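PDB 4QDJ: magnesium-protoporphyrin O-methyltransferase from Synechocystis sp., which transfers a methyl group from S-adenosylmethionine to a carboxylate of magnesium-protoporphyrin IX, giving the 13-monomethyl ester in chlorophyll biosynthesis. Local coordinates for residues D8-I11 / V12-F16; D22-R25 / R26-D30; H44-T47 / V48-V52; D91-E94 / K95-G98; R199-L202 / G203-F207. One frame throughout, in Å; residues are numbered along the deposited sequence. Where two conformers were deposited one is given.

Contact 1: residues D8-I11 / V12-F16; sequences DKTI and VRDYF. With SAM (S-adenosylmethionine), chain B.
Thr10 CG2 meets the Arg13 guanidinium obliquely, at 3.5 Å from Arg13 NH2, while Asp14 CG lies at the edge of that guanidinium, near its plane. The Phe16 ring carries the ribose of S-adenosylmethionine on one face, with SAM C3' 3.5 Å above the ring plane and over its centre; on the opposite face Tyr15 CD2 sits toward the rim, and Val12 CG1 comes in at the edge. Arg13 grips Asp14 side-on with two nitrogens that share one oxygen: NH2 lies 3.0 Å and NE 3.1 Å from Asp14 OD1, both on the syn side of the carboxylate. The bend of the arginine chain at chi3 (61°) turns the guanidinium back to this neighbour. Thr10 lies alongside both residues, its CG2 also 3.5 Å from Asp14 OD2, so a methyl group flanks the salt bridge.

On the side of the helix that meets the cofactor, Val12 has CG1 anti to its backbone N (chi1 176°), which sends that methyl to the adenine, 3.4 Å from SAM C8. Successive i to i+4 bonds, from Val12 N to Asp8 O through Tyr15 N to Ile11 O, keep this helical turn regular. Helix 8-16 thus packs against the adenine and ribose of the cofactor, tied by Lys9 to Asp120 and by Tyr15 OH to Trp24 NE1 of helix 19-27, while Ile92, just after strand 86-91, packs on Lys9 and Arg13.

Contact 2: residues D22-R25 / R26-D30; sequences DRWR and RIYGD. With SAM (S-adenosylmethionine), chain B.
Trp24 and Tyr28 both set CG anti to their own carbonyl carbon (chi1 -72° and -70°), and with one helical turn between them this brings the indole against the phenol at the end of helix 19-27. The two rings meet obliquely, planes at 51°, and the closest approach is Trp24 CE3 to Tyr28 CZ, 3.5 Å, with CE3 above one face of the tyrosine and displaced to its rim. Ile27 runs alongside the tryptophan and lays its CD1 over the face of the indole, 4.0 Å from the centroid of the six-membered ring, a CH-pi contact almost on the ring normal.

In the backbone, Tyr28 N bonds to Trp24 O at 2.8 Å and Ile27 N to Arg23 O at 3.0 Å, the last regular turn before the chain leaves the helix at Tyr28. Trp24 and Ile27 pack on Ile40 of helix 35-58, and the His44 ring stacks on Tyr28.

With its ring held between neighbours, Tyr28 points its hydroxyl into the cofactor site, where OH lies 3.1 Å from SAM CE, the methyl carbon to be transferred. An oxygen so near a methyl on a positively charged sulfur probably helps to orient that methyl and to steady its polarised C-H groups.

Contact 3: residues H44-T47 / V48-V52; sequences HQQT and VDSVV. With SAM (S-adenosylmethionine), chain B.
His44 to Val51 form regular turns of helix 35-58, with Val48 N bonded to His44 O at 3.0 Å and the next three amides each reaching the carbonyl four residues back. On the cofactor side, the His44 ring carries Val48 CG2 on one face, 3.9 Å from the ring centroid and toward the rim, a CH-pi contact. The imidazole hangs with CG anti to the backbone N (chi1 169°), and its edge meets the carboxylate of S-adenosylmethionine: NE2 donates to SAM OXT at 2.7 Å, with a weak second bond to SAM O.

On the outer side, Gln45 bends at chi2 and brings its amide across to Asp49, amide and carboxylate planes 46° apart. Gln45 NE2 gives a 3.0 Å bond to Asp49 OD1, which receives it from above the carboxylate plane although the oxygen lies in the plane of the amide. In one of its two conformers Ser50 folds back on the helix, and Gln46 O then takes its N and its OG, the latter at 3.0 Å, from opposite faces of the carbonyl plane. Thr47 turns instead to the sheet, its hydroxyl bonded to Tyr220 and Thr215.

Val48 on one face and the stacked Tyr28 would limit rotation of the imidazole, leaving NE2 directed at both carboxylate oxygens, so that one N-H, shared unequally between OXT and O, probably helps to fix the orientation of the methionine carboxylate.

Contact 4: residues D91-E94 / K95-G98; sequences DISE and KMVG. With SAM (S-adenosylmethionine), chain B.
Asp91 and Val97 meet where strand 86-91 turns into helix 94-108, the end of the second strand of the Rossmann-like class I methyltransferase fold, where an acidic residue characteristically holds the ribose diol. The inner side is close-packed. Asp91 OD2 accepts from SAM O3' at 2.8 Å and OD1 from SAM O2', while the anti lone pair of OD1 takes Ser93 N at 2.9 Å, closing an Asx turn. Asp91 CB rests on Val97 CG2 at 3.6 Å, and Met96, bent at chi2 and chi3, brings CE to 3.4 Å from SAM O3'. Ile92 turns from the helix to the adenine, its CG2 3.5 Å from SAM C4. Gly72 N also donates to Asp91 OD2. Putting an alanine at Asp91 would probably leave both ribose hydroxyls without their acceptor and the turn at Ser93 N free to relax.

By contrast, the other flank faces solvent: Glu94 and Lys95 are exposed, their chains leading off from the helix start, and Glu94 contributes mainly its carbonyl, bonded to Gly98 N. Between the two sides stands Ser93, the N-cap, whose hydroxyl also bonds to Asn17; the capping bond from Met96 N to Ser93 OG is 3.1 Å long and nearly straight, at 171°.

Contact 5: residues R199-L202 / G203-F207; sequences RKIL and GDNGF
Lys200 and Asp204 form a salt bridge across the last turn of helix 195-204, which ends in a Schellman motif with Gly206 as its C-prime residue. From Lys200 CB, which heads away from the following turn, the chain sets out with CG anti to the backbone N (chi1 -179°) and then bends at chi2, bringing CG to 4.0 Å from Asp204 OD2. CD is as far from Asp204 OD1, CE passes nearer to the same oxygen, and a second bend at chi4 delivers NZ between the carboxylate oxygens, 2.9 Å from OD1 and 3.0 Å from OD2, using the syn lone pair of each. This bridge lies on the exposed side of the helix.

Asn205, the first residue to leave the helical path, bends its amide back beside Ile201: ND2 donates to Ile201 O at 2.8 Å from above the carbonyl plane, and also bonds to Ser150 of helix 142-155. An alanine in place of Asn205 would probably deprive Ile201 O of its stronger, side-chain donor and remove this tie to Ser150.

Gly206, at positive phi (89°), turns the chain so that strand 207-216 can begin at Phe207. Leu202 and Phe207 face the core, both packing on Leu160 of strand 159-164 and Ala227 of strand 221-229. The motif closes with Gly206 N bonded to Gly203 O and with Phe207 N 3.0 Å from Leu202 O.

Along the chain the contacts follow in series, and the first four gather round one S-adenosylmethionine. Contacts 1 and 2 lie on the consecutive helices 8-16 and 19-27, centres about 17 Å apart, and join through Phe16 packed on Trp24. Contact 3, on helix 35-58, reaches contact 2 where His44 meets Tyr28, yet its centre is about 25 Å from that of contact 1. Contact 4, after strand 86-91 of the seven-stranded sheet, touches contact 1, with centres about 11 Å apart. The N-terminal helices and the C-terminal end of strand 86-91 thus hold the cofactor between them. Contact 5, at least 24 Å from the others between centres, ends helix 195-204 before strand 207-216, away from the cofactor site.

Contact 1: residues D8-I11 / V12-F16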
# COMPACT_ATOMS: atom_id res chain seq x y z
N ASP A 8 -12.76 -13.41 0.04
CA ASP A 8 -11.37 -13.10 0.39
C ASP A 8 -11.23 -11.79 1.15
O ASP A 8 -10.48 -11.71 2.12
CB ASP A 8 -10.49 -13.10 -0.85
CG ASP A 8 -10.45 -14.45 -1.54
OD1 ASP A 8 -10.83 -15.45 -0.90
OD2 ASP A 8 -10.04 -14.50 -2.72
N LYS A 9 -11.96 -10.76 0.72
CA LYS A 9 -11.91 -9.46 1.37
C LYS A 9 -12.34 -9.53 2.83
O LYS A 9 -11.74 -8.88 3.68
CB LYS A 9 -12.79 -8.45 0.62
CG LYS A 9 -12.22 -7.99 -0.70
CD LYS A 9 -13.17 -7.03 -1.40
CE LYS A 9 -12.61 -6.57 -2.73
NZ LYS A 9 -13.56 -5.67 -3.44
N THR A 10 -13.37 -10.32 3.11
CA THR A 10 -13.86 -10.46 4.48
C THR A 10 -12.84 -11.17 5.35
O THR A 10 -12.60 -10.77 6.49
CB THR A 10 -15.20 -11.22 4.52
OG1 THR A 10 -16.16 -10.53 3.71
CG2 THR A 10 -15.72 -11.32 5.95
N ILE A 11 -12.23 -12.23 4.81
CA ILE A 11 -11.21 -12.98 5.53
C ILE A 11 -10.03 -12.07 5.89
O ILE A 11 -9.56 -12.07 7.02
CB ILE A 11 -10.71 -14.18 4.71
CG1 ILE A 11 -11.85 -15.17 4.45
CG2 ILE A 11 -9.56 -14.87 5.42
CD1 ILE A 11 -11.43 -16.38 3.65
N VAL A 12 -9.57 -11.30 4.91
CA VAL A 12 -8.46 -10.38 5.13
C VAL A 12 -8.84 -9.27 6.12
O VAL A 12 -8.09 -8.98 7.04
CB VAL A 12 -7.96 -9.77 3.81
CG1 VAL A 12 -6.86 -8.75 4.08
CG2 VAL A 12 -7.45 -10.87 2.89
N ARG A 13 -10.01 -8.68 5.92
CA ARG A 13 -10.51 -7.64 6.82
C ARG A 13 -10.60 -8.12 8.27
O ARG A 13 -10.12 -7.45 9.18
CB ARG A 13 -11.88 -7.13 6.37
CG ARG A 13 -12.44 -6.03 7.26
CD ARG A 13 -13.94 -5.91 7.11
NE ARG A 13 -14.61 -7.14 7.51
CZ ARG A 13 -15.93 -7.32 7.48
NH1 ARG A 13 -16.72 -6.35 7.06
NH2 ARG A 13 -16.44 -8.48 7.87
N ASP A 14 -11.21 -9.29 8.46
CA ASP A 14 -11.37 -9.85 9.80
C ASP A 14 -10.03 -10.15 10.45
O ASP A 14 -9.86 -9.98 11.66
CB ASP A 14 -12.23 -11.12 9.76
CG ASP A 14 -13.66 -10.84 9.37
OD1 ASP A 14 -14.05 -9.65 9.31
OD2 ASP A 14 -14.41 -11.81 9.13
N TYR A 15 -9.07 -10.60 9.65
CA TYR A 15 -7.73 -10.88 10.14
C TYR A 15 -7.06 -9.61 10.67
O TYR A 15 -6.53 -9.60 11.78
CB TYR A 15 -6.87 -11.51 9.04
CG TYR A 15 -5.40 -11.63 9.38
CD1 TYR A 15 -4.95 -12.60 10.27
CD2 TYR A 15 -4.47 -10.78 8.80
CE1 TYR A 15 -3.60 -12.70 10.58
CE2 TYR A 15 -3.13 -10.88 9.10
CZ TYR A 15 -2.69 -11.84 9.99
OH TYR A 15 -1.35 -11.94 10.29
N PHE A 16 -7.10 -8.55 9.88
CA PHE A 16 -6.47 -7.29 10.28
C PHE A 16 -7.28 -6.51 11.31
O PHE A 16 -6.81 -5.52 11.86
CB PHE A 16 -6.15 -6.43 9.06
CG PHE A 16 -4.95 -6.90 8.29
CD1 PHE A 16 -3.67 -6.61 8.75
CD2 PHE A 16 -5.09 -7.64 7.13
CE1 PHE A 16 -2.56 -7.04 8.05
CE2 PHE A 16 -3.98 -8.07 6.43
CZ PHE A 16 -2.71 -7.77 6.89
N SAM B . 0.31 -0.66 2.51
CA SAM B . 0.65 -0.71 3.93
C SAM B . 2.16 -0.69 4.13
O SAM B . 2.91 -1.11 3.26
OXT SAM B . 2.64 -0.24 5.17
CB SAM B . 0.01 -1.90 4.64
CG SAM B . 0.38 -3.29 4.11
SD SAM B . -0.38 -4.61 5.11
CE SAM B . 0.65 -6.04 4.67
C5' SAM B . -1.84 -4.99 4.11
C4' SAM B . -2.97 -4.02 4.40
O4' SAM B . -3.87 -4.04 3.31
C3' SAM B . -3.78 -4.40 5.64
O3' SAM B . -3.85 -3.28 6.50
C2' SAM B . -5.16 -4.71 5.11
O2' SAM B . -6.18 -4.30 5.99
C1' SAM B . -5.18 -3.94 3.80
N9 SAM B . -6.14 -4.46 2.82
C8 SAM B . -6.32 -5.77 2.45
N7 SAM B . -7.30 -5.80 1.51
C5 SAM B . -7.74 -4.54 1.29
C6 SAM B . -8.71 -4.02 0.45
N6 SAM B . -9.42 -4.83 -0.33
N1 SAM B . -8.93 -2.66 0.45
C2 SAM B . -8.20 -1.83 1.26
N3 SAM B . -7.23 -2.35 2.10
C4 SAM B . -7.01 -3.69 2.11

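Contact 2: residues D22-R25 / R26-D30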
# COMPACT_ATOMS: atom_id res chain seq x y z
N ASP A 22 -2.80 -6.95 15.88
CA ASP A 22 -1.81 -7.01 16.94
C ASP A 22 -0.42 -7.34 16.40
O ASP A 22 0.57 -6.73 16.80
CB ASP A 22 -2.23 -8.04 17.99
CG ASP A 22 -3.56 -7.70 18.64
OD1 ASP A 22 -3.80 -6.50 18.90
OD2 ASP A 22 -4.36 -8.62 18.89
N ARG A 23 -0.36 -8.29 15.47
CA ARG A 23 0.92 -8.74 14.94
C ARG A 23 1.56 -7.70 14.03
O ARG A 23 2.76 -7.44 14.12
CB ARG A 23 0.76 -10.08 14.22
CG ARG A 23 0.26 -11.19 15.14
CD ARG A 23 -0.13 -12.44 14.36
NE ARG A 23 -0.93 -13.36 15.17
CZ ARG A 23 -0.43 -14.41 15.82
NH1 ARG A 23 0.87 -14.68 15.76
NH2 ARG A 23 -1.23 -15.19 16.53
N TRP A 24 0.76 -7.11 13.15
CA TRP A 24 1.30 -6.14 12.20
C TRP A 24 1.55 -4.75 12.80
O TRP A 24 2.44 -4.04 12.35
CB TRP A 24 0.46 -6.09 10.92
CG TRP A 24 0.67 -7.33 10.10
CD1 TRP A 24 -0.12 -8.45 10.08
CD2 TRP A 24 1.76 -7.59 9.21
NE1 TRP A 24 0.41 -9.38 9.23
CE2 TRP A 24 1.56 -8.88 8.68
CE3 TRP A 24 2.88 -6.86 8.81
CZ2 TRP A 24 2.45 -9.45 7.76
CZ3 TRP A 24 3.75 -7.42 7.90
CH2 TRP A 24 3.53 -8.71 7.39
N ARG A 25 0.77 -4.37 13.81
CA ARG A 25 1.06 -3.13 14.52
C ARG A 25 2.43 -3.23 15.17
O ARG A 25 3.18 -2.26 15.22
CB ARG A 25 -0.01 -2.84 15.58
CG ARG A 25 0.33 -1.68 16.50
CD ARG A 25 -0.79 -1.39 17.48
NE ARG A 25 -0.33 -0.55 18.58
CZ ARG A 25 -1.12 -0.05 19.52
NH1 ARG A 25 -2.43 -0.30 19.50
NH2 ARG A 25 -0.61 0.69 20.49
N ARG A 26 2.77 -4.43 15.65
CA ARG A 26 4.07 -4.66 16.26
C ARG A 26 5.18 -4.65 15.20
O ARG A 26 6.19 -3.97 15.37
CB ARG A 26 4.06 -5.98 17.05
CG ARG A 26 5.43 -6.43 17.56
CD ARG A 26 6.11 -5.37 18.43
NE ARG A 26 5.36 -5.06 19.64
CZ ARG A 26 5.66 -5.52 20.85
NH1 ARG A 26 6.70 -6.33 21.03
NH2 ARG A 26 4.92 -5.17 21.90
N ILE A 27 4.98 -5.39 14.12
CA ILE A 27 5.97 -5.44 13.05
C ILE A 27 6.24 -4.04 12.48
O ILE A 27 7.39 -3.64 12.32
CB ILE A 27 5.55 -6.39 11.91
CG1 ILE A 27 5.53 -7.84 12.41
CG2 ILE A 27 6.50 -6.26 10.72
CD1 ILE A 27 5.05 -8.84 11.38
N TYR A 28 5.17 -3.31 12.20
CA TYR A 28 5.27 -1.97 11.62
C TYR A 28 5.58 -0.90 12.66
O TYR A 28 5.74 0.27 12.32
CB TYR A 28 3.97 -1.60 10.91
CG TYR A 28 3.70 -2.35 9.63
CD1 TYR A 28 4.72 -2.98 8.94
CD2 TYR A 28 2.41 -2.42 9.12
CE1 TYR A 28 4.46 -3.67 7.76
CE2 TYR A 28 2.14 -3.10 7.95
CZ TYR A 28 3.17 -3.72 7.27
OH TYR A 28 2.91 -4.40 6.11
N GLY A 29 5.64 -1.30 13.93
CA GLY A 29 5.87 -0.35 15.01
C GLY A 29 7.21 -0.56 15.69
O GLY A 29 8.21 -0.83 15.03
N ASP A 30 7.22 -0.43 17.01
CA ASP A 30 8.44 -0.60 17.79
C ASP A 30 8.29 -1.76 18.77
O ASP A 30 7.18 -2.23 19.02
CB ASP A 30 8.77 0.68 18.56
CG ASP A 30 8.78 1.91 17.67
OD1 ASP A 30 9.29 1.82 16.54
OD2 ASP A 30 8.28 2.97 18.11
N SAM B . 0.31 -0.66 2.51
CA SAM B . 0.65 -0.71 3.93
C SAM B . 2.16 -0.69 4.13
O SAM B . 2.91 -1.11 3.26
OXT SAM B . 2.64 -0.24 5.17
CB SAM B . 0.01 -1.90 4.64
CG SAM B . 0.38 -3.29 4.11
SD SAM B . -0.38 -4.61 5.11
CE SAM B . 0.65 -6.04 4.67
C5' SAM B . -1.84 -4.99 4.11
C4' SAM B . -2.97 -4.02 4.40
O4' SAM B . -3.87 -4.04 3.31
C3' SAM B . -3.78 -4.40 5.64
O3' SAM B . -3.85 -3.28 6.50
C2' SAM B . -5.16 -4.71 5.11
O2' SAM B . -6.18 -4.30 5.99
C1' SAM B . -5.18 -3.94 3.80
N9 SAM B . -6.14 -4.46 2.82
C8 SAM B . -6.32 -5.77 2.45
N7 SAM B . -7.30 -5.80 1.51
C5 SAM B . -7.74 -4.54 1.29
C6 SAM B . -8.71 -4.02 0.45
N6 SAM B . -9.42 -4.83 -0.33
N1 SAM B . -8.93 -2.66 0.45
C2 SAM B . -8.20 -1.83 1.26
N3 SAM B . -7.23 -2.35 2.10
C4 SAM B . -7.01 -3.69 2.11

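Contact 3: residues H44-T47 / V48-V52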
# COMPACT_ATOMS: atom_id res chain seq x y z
N HIS A 44 10.21 -4.19 4.88
CA HIS A 44 9.08 -3.30 4.62
C HIS A 44 9.49 -1.84 4.73
O HIS A 44 9.06 -1.00 3.94
CB HIS A 44 7.93 -3.61 5.58
CG HIS A 44 6.84 -2.59 5.56
ND1 HIS A 44 6.70 -1.64 6.55
CD2 HIS A 44 5.85 -2.36 4.67
CE1 HIS A 44 5.66 -0.87 6.27
NE2 HIS A 44 5.12 -1.29 5.14
N GLN A 45 10.35 -1.53 5.70
CA GLN A 45 10.84 -0.16 5.84
C GLN A 45 11.64 0.27 4.61
O GLN A 45 11.59 1.43 4.19
CB GLN A 45 11.68 -0.00 7.11
CG GLN A 45 12.10 1.43 7.39
CD GLN A 45 10.92 2.33 7.71
OE1 GLN A 45 10.14 2.04 8.61
NE2 GLN A 45 10.78 3.42 6.96
N GLN A 46 12.37 -0.67 4.02
CA GLN A 46 13.13 -0.39 2.81
C GLN A 46 12.19 -0.07 1.64
O GLN A 46 12.45 0.84 0.86
CB GLN A 46 14.06 -1.55 2.45
CG GLN A 46 14.86 -1.33 1.18
CD GLN A 46 15.89 -2.42 0.94
OE1 GLN A 46 16.50 -2.92 1.88
NE2 GLN A 46 16.09 -2.78 -0.32
N THR A 47 11.11 -0.84 1.53
CA THR A 47 10.13 -0.61 0.48
C THR A 47 9.51 0.77 0.62
O THR A 47 9.43 1.53 -0.35
CB THR A 47 9.01 -1.68 0.51
OG1 THR A 47 9.59 -2.97 0.29
CG2 THR A 47 7.96 -1.40 -0.56
N VAL A 48 9.08 1.10 1.83
CA VAL A 48 8.53 2.42 2.11
C VAL A 48 9.52 3.53 1.77
O VAL A 48 9.19 4.47 1.05
CB VAL A 48 8.09 2.55 3.58
CG1 VAL A 48 7.75 3.99 3.92
CG2 VAL A 48 6.90 1.63 3.85
N ASP A 49 10.75 3.40 2.27
CA ASP A 49 11.77 4.41 2.03
C ASP A 49 12.11 4.58 0.55
O ASP A 49 12.37 5.69 0.09
CB ASP A 49 13.04 4.11 2.84
CG ASP A 49 12.87 4.38 4.32
OD1 ASP A 49 11.92 5.09 4.70
OD2 ASP A 49 13.70 3.87 5.11
N SER A 50 12.09 3.48 -0.20
CA SER A 50 12.36 3.53 -1.64
C SER A 50 11.29 4.33 -2.37
O SER A 50 11.60 5.12 -3.27
CB SER A 50 12.45 2.12 -2.22
OG SER A 50 13.63 1.45 -1.79
N VAL A 51 10.04 4.12 -2.00
CA VAL A 51 8.93 4.83 -2.64
C VAL A 51 8.94 6.32 -2.28
O VAL A 51 8.79 7.18 -3.15
CB VAL A 51 7.58 4.18 -2.31
CG1 VAL A 51 6.42 5.04 -2.81
CG2 VAL A 51 7.51 2.79 -2.91
N VAL A 52 9.15 6.62 -1.00
CA VAL A 52 9.28 8.01 -0.57
C VAL A 52 10.41 8.69 -1.34
O VAL A 52 10.26 9.82 -1.82
CB VAL A 52 9.53 8.11 0.95
CG1 VAL A 52 9.85 9.55 1.35
CG2 VAL A 52 8.32 7.60 1.72
N SAM B . 0.31 -0.66 2.51
CA SAM B . 0.65 -0.71 3.93
C SAM B . 2.16 -0.69 4.13
O SAM B . 2.91 -1.11 3.26
OXT SAM B . 2.64 -0.24 5.17
CB SAM B . 0.01 -1.90 4.64
CG SAM B . 0.38 -3.29 4.11
SD SAM B . -0.38 -4.61 5.11
CE SAM B . 0.65 -6.04 4.67
C5' SAM B . -1.84 -4.99 4.11
C4' SAM B . -2.97 -4.02 4.40
O4' SAM B . -3.87 -4.04 3.31
C3' SAM B . -3.78 -4.40 5.64
O3' SAM B . -3.85 -3.28 6.50
C2' SAM B . -5.16 -4.71 5.11
O2' SAM B . -6.18 -4.30 5.99
C1' SAM B . -5.18 -3.94 3.80
N9 SAM B . -6.14 -4.46 2.82
C8 SAM B . -6.32 -5.77 2.45
N7 SAM B . -7.30 -5.80 1.51
C5 SAM B . -7.74 -4.54 1.29
C6 SAM B . -8.71 -4.02 0.45
N6 SAM B . -9.42 -4.83 -0.33
N1 SAM B . -8.93 -2.66 0.45
C2 SAM B . -8.20 -1.83 1.26
N3 SAM B . -7.23 -2.35 2.10
C4 SAM B . -7.01 -3.69 2.11
O HOH W 1 13.76 -1.35 -1.96

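Contact 4: residues D91-E94 / K95-G98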
# COMPACT_ATOMS: atom_id res chain seq x y z
N ASP A 91 -8.03 2.00 4.23
CA ASP A 91 -7.77 0.60 4.50
C ASP A 91 -9.08 -0.09 4.83
O ASP A 91 -9.99 0.53 5.38
CB ASP A 91 -6.79 0.46 5.67
CG ASP A 91 -6.15 -0.91 5.74
OD1 ASP A 91 -6.83 -1.87 6.16
OD2 ASP A 91 -4.96 -1.03 5.37
N ILE A 92 -9.19 -1.36 4.48
CA ILE A 92 -10.42 -2.10 4.71
C ILE A 92 -10.62 -2.40 6.20
O ILE A 92 -11.74 -2.67 6.65
CB ILE A 92 -10.45 -3.41 3.88
CG1 ILE A 92 -11.88 -3.94 3.74
CG2 ILE A 92 -9.51 -4.45 4.48
CD1 ILE A 92 -12.01 -5.11 2.79
N SER A 93 -9.53 -2.33 6.95
CA SER A 93 -9.56 -2.62 8.38
C SER A 93 -9.67 -1.36 9.24
O SER A 93 -8.79 -0.51 9.22
CB SER A 93 -8.30 -3.40 8.78
OG SER A 93 -8.09 -3.35 10.18
N GLU A 94 -10.76 -1.26 9.99
CA GLU A 94 -10.97 -0.11 10.87
C GLU A 94 -9.91 -0.02 11.96
O GLU A 94 -9.53 1.07 12.39
CB GLU A 94 -12.38 -0.12 11.47
CG GLU A 94 -12.72 -1.36 12.27
CD GLU A 94 -14.14 -1.33 12.81
OE1 GLU A 94 -14.88 -0.37 12.50
OE2 GLU A 94 -14.51 -2.26 13.55
N LYS A 95 -9.41 -1.18 12.41
CA LYS A 95 -8.37 -1.19 13.44
C LYS A 95 -7.07 -0.60 12.92
O LYS A 95 -6.43 0.21 13.60
CB LYS A 95 -8.15 -2.60 13.99
CG LYS A 95 -9.32 -3.14 14.80
CD LYS A 95 -8.85 -3.95 15.99
CE LYS A 95 -8.25 -3.06 17.07
NZ LYS A 95 -7.96 -3.83 18.32
N MET A 96 -6.67 -1.00 11.72
CA MET A 96 -5.45 -0.46 11.12
C MET A 96 -5.59 1.04 10.88
O MET A 96 -4.68 1.81 11.20
CB MET A 96 -5.12 -1.20 9.81
CG MET A 96 -4.86 -2.70 9.99
SD MET A 96 -3.30 -3.09 10.82
CE MET A 96 -2.13 -2.93 9.47
N VAL A 97 -6.73 1.45 10.33
CA VAL A 97 -7.04 2.86 10.10
C VAL A 97 -6.97 3.69 11.38
O VAL A 97 -6.39 4.78 11.40
CB VAL A 97 -8.45 3.04 9.49
CG1 VAL A 97 -8.90 4.50 9.56
CG2 VAL A 97 -8.48 2.54 8.06
N GLY A 98 -7.55 3.15 12.45
CA GLY A 98 -7.56 3.83 13.73
C GLY A 98 -6.16 4.06 14.26
O GLY A 98 -5.86 5.12 14.80
N SAM B . 0.31 -0.66 2.51
CA SAM B . 0.65 -0.71 3.93
C SAM B . 2.16 -0.69 4.13
O SAM B . 2.91 -1.11 3.26
OXT SAM B . 2.64 -0.24 5.17
CB SAM B . 0.01 -1.90 4.64
CG SAM B . 0.38 -3.29 4.11
SD SAM B . -0.38 -4.61 5.11
CE SAM B . 0.65 -6.04 4.67
C5' SAM B . -1.84 -4.99 4.11
C4' SAM B . -2.97 -4.02 4.40
O4' SAM B . -3.87 -4.04 3.31
C3' SAM B . -3.78 -4.40 5.64
O3' SAM B . -3.85 -3.28 6.50
C2' SAM B . -5.16 -4.71 5.11
O2' SAM B . -6.18 -4.30 5.99
C1' SAM B . -5.18 -3.94 3.80
N9 SAM B . -6.14 -4.46 2.82
C8 SAM B . -6.32 -5.77 2.45
N7 SAM B . -7.30 -5.80 1.51
C5 SAM B . -7.74 -4.54 1.29
C6 SAM B . -8.71 -4.02 0.45
N6 SAM B . -9.42 -4.83 -0.33
N1 SAM B . -8.93 -2.66 0.45
C2 SAM B . -8.20 -1.83 1.26
N3 SAM B . -7.23 -2.35 2.10
C4 SAM B . -7.01 -3.69 2.11

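Contact 5: residues R199-L202 / G203-F207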
# COMPACT_ATOMS: atom_id res chain seq x y z
N ARG A 199 2.52 -6.52 -15.30
CA ARG A 199 2.83 -5.58 -16.38
C ARG A 199 1.75 -5.59 -17.46
O ARG A 199 1.43 -4.55 -18.03
CB ARG A 199 4.20 -5.89 -16.99
CG ARG A 199 5.38 -5.47 -16.13
CD ARG A 199 6.68 -5.84 -16.82
NE ARG A 199 7.86 -5.44 -16.05
CZ ARG A 199 8.65 -4.42 -16.37
NH1 ARG A 199 8.41 -3.69 -17.45
NH2 ARG A 199 9.70 -4.14 -15.61
N LYS A 200 1.20 -6.77 -17.74
CA LYS A 200 0.15 -6.91 -18.73
C LYS A 200 -1.11 -6.17 -18.30
O LYS A 200 -1.72 -5.44 -19.09
CB LYS A 200 -0.16 -8.39 -18.98
CG LYS A 200 -1.24 -8.65 -20.03
CD LYS A 200 -0.88 -8.03 -21.36
CE LYS A 200 -1.77 -8.55 -22.48
NZ LYS A 200 -3.22 -8.30 -22.22
N ILE A 201 -1.50 -6.35 -17.04
CA ILE A 201 -2.67 -5.67 -16.49
C ILE A 201 -2.49 -4.15 -16.52
O ILE A 201 -3.41 -3.42 -16.87
CB ILE A 201 -2.95 -6.14 -15.05
CG1 ILE A 201 -3.24 -7.64 -15.02
CG2 ILE A 201 -4.12 -5.36 -14.44
CD1 ILE A 201 -3.07 -8.27 -13.66
N LEU A 202 -1.29 -3.69 -16.16
CA LEU A 202 -0.99 -2.27 -16.20
C LEU A 202 -1.06 -1.73 -17.63
O LEU A 202 -1.61 -0.66 -17.87
CB LEU A 202 0.38 -1.99 -15.57
CG LEU A 202 0.43 -2.12 -14.05
CD1 LEU A 202 1.86 -2.11 -13.54
CD2 LEU A 202 -0.38 -1.01 -13.39
N GLY A 203 -0.50 -2.50 -18.56
CA GLY A 203 -0.54 -2.13 -19.97
C GLY A 203 -1.96 -2.07 -20.51
O GLY A 203 -2.30 -1.17 -21.28
N ASP A 204 -2.79 -3.02 -20.10
CA ASP A 204 -4.19 -3.05 -20.52
C ASP A 204 -4.95 -1.82 -20.04
O ASP A 204 -5.93 -1.40 -20.67
CB ASP A 204 -4.89 -4.32 -20.00
CG ASP A 204 -4.43 -5.57 -20.72
OD1 ASP A 204 -3.85 -5.46 -21.82
OD2 ASP A 204 -4.67 -6.68 -20.19
N ASN A 205 -4.49 -1.23 -18.94
CA ASN A 205 -5.13 -0.05 -18.38
C ASN A 205 -4.50 1.26 -18.83
O ASN A 205 -4.85 2.33 -18.33
CB ASN A 205 -5.17 -0.13 -16.85
CG ASN A 205 -6.22 -1.10 -16.34
OD1 ASN A 205 -7.40 -0.76 -16.25
ND2 ASN A 205 -5.80 -2.31 -16.01
N GLY A 206 -3.56 1.17 -19.77
CA GLY A 206 -2.98 2.35 -20.39
C GLY A 206 -1.76 2.90 -19.68
O GLY A 206 -1.44 4.08 -19.81
N PHE A 207 -1.08 2.05 -18.92
CA PHE A 207 0.11 2.46 -18.18
C PHE A 207 1.38 1.78 -18.69
O PHE A 207 1.36 0.60 -19.03
CB PHE A 207 -0.06 2.16 -16.69
CG PHE A 207 -0.99 3.10 -15.98
CD1 PHE A 207 -2.36 3.00 -16.15
CD2 PHE A 207 -0.50 4.07 -15.12
CE1 PHE A 207 -3.22 3.86 -15.49
CE2 PHE A 207 -1.35 4.93 -14.46
CZ PHE A 207 -2.72 4.82 -14.64
O HOH W 2 2.94 -2.24 -18.42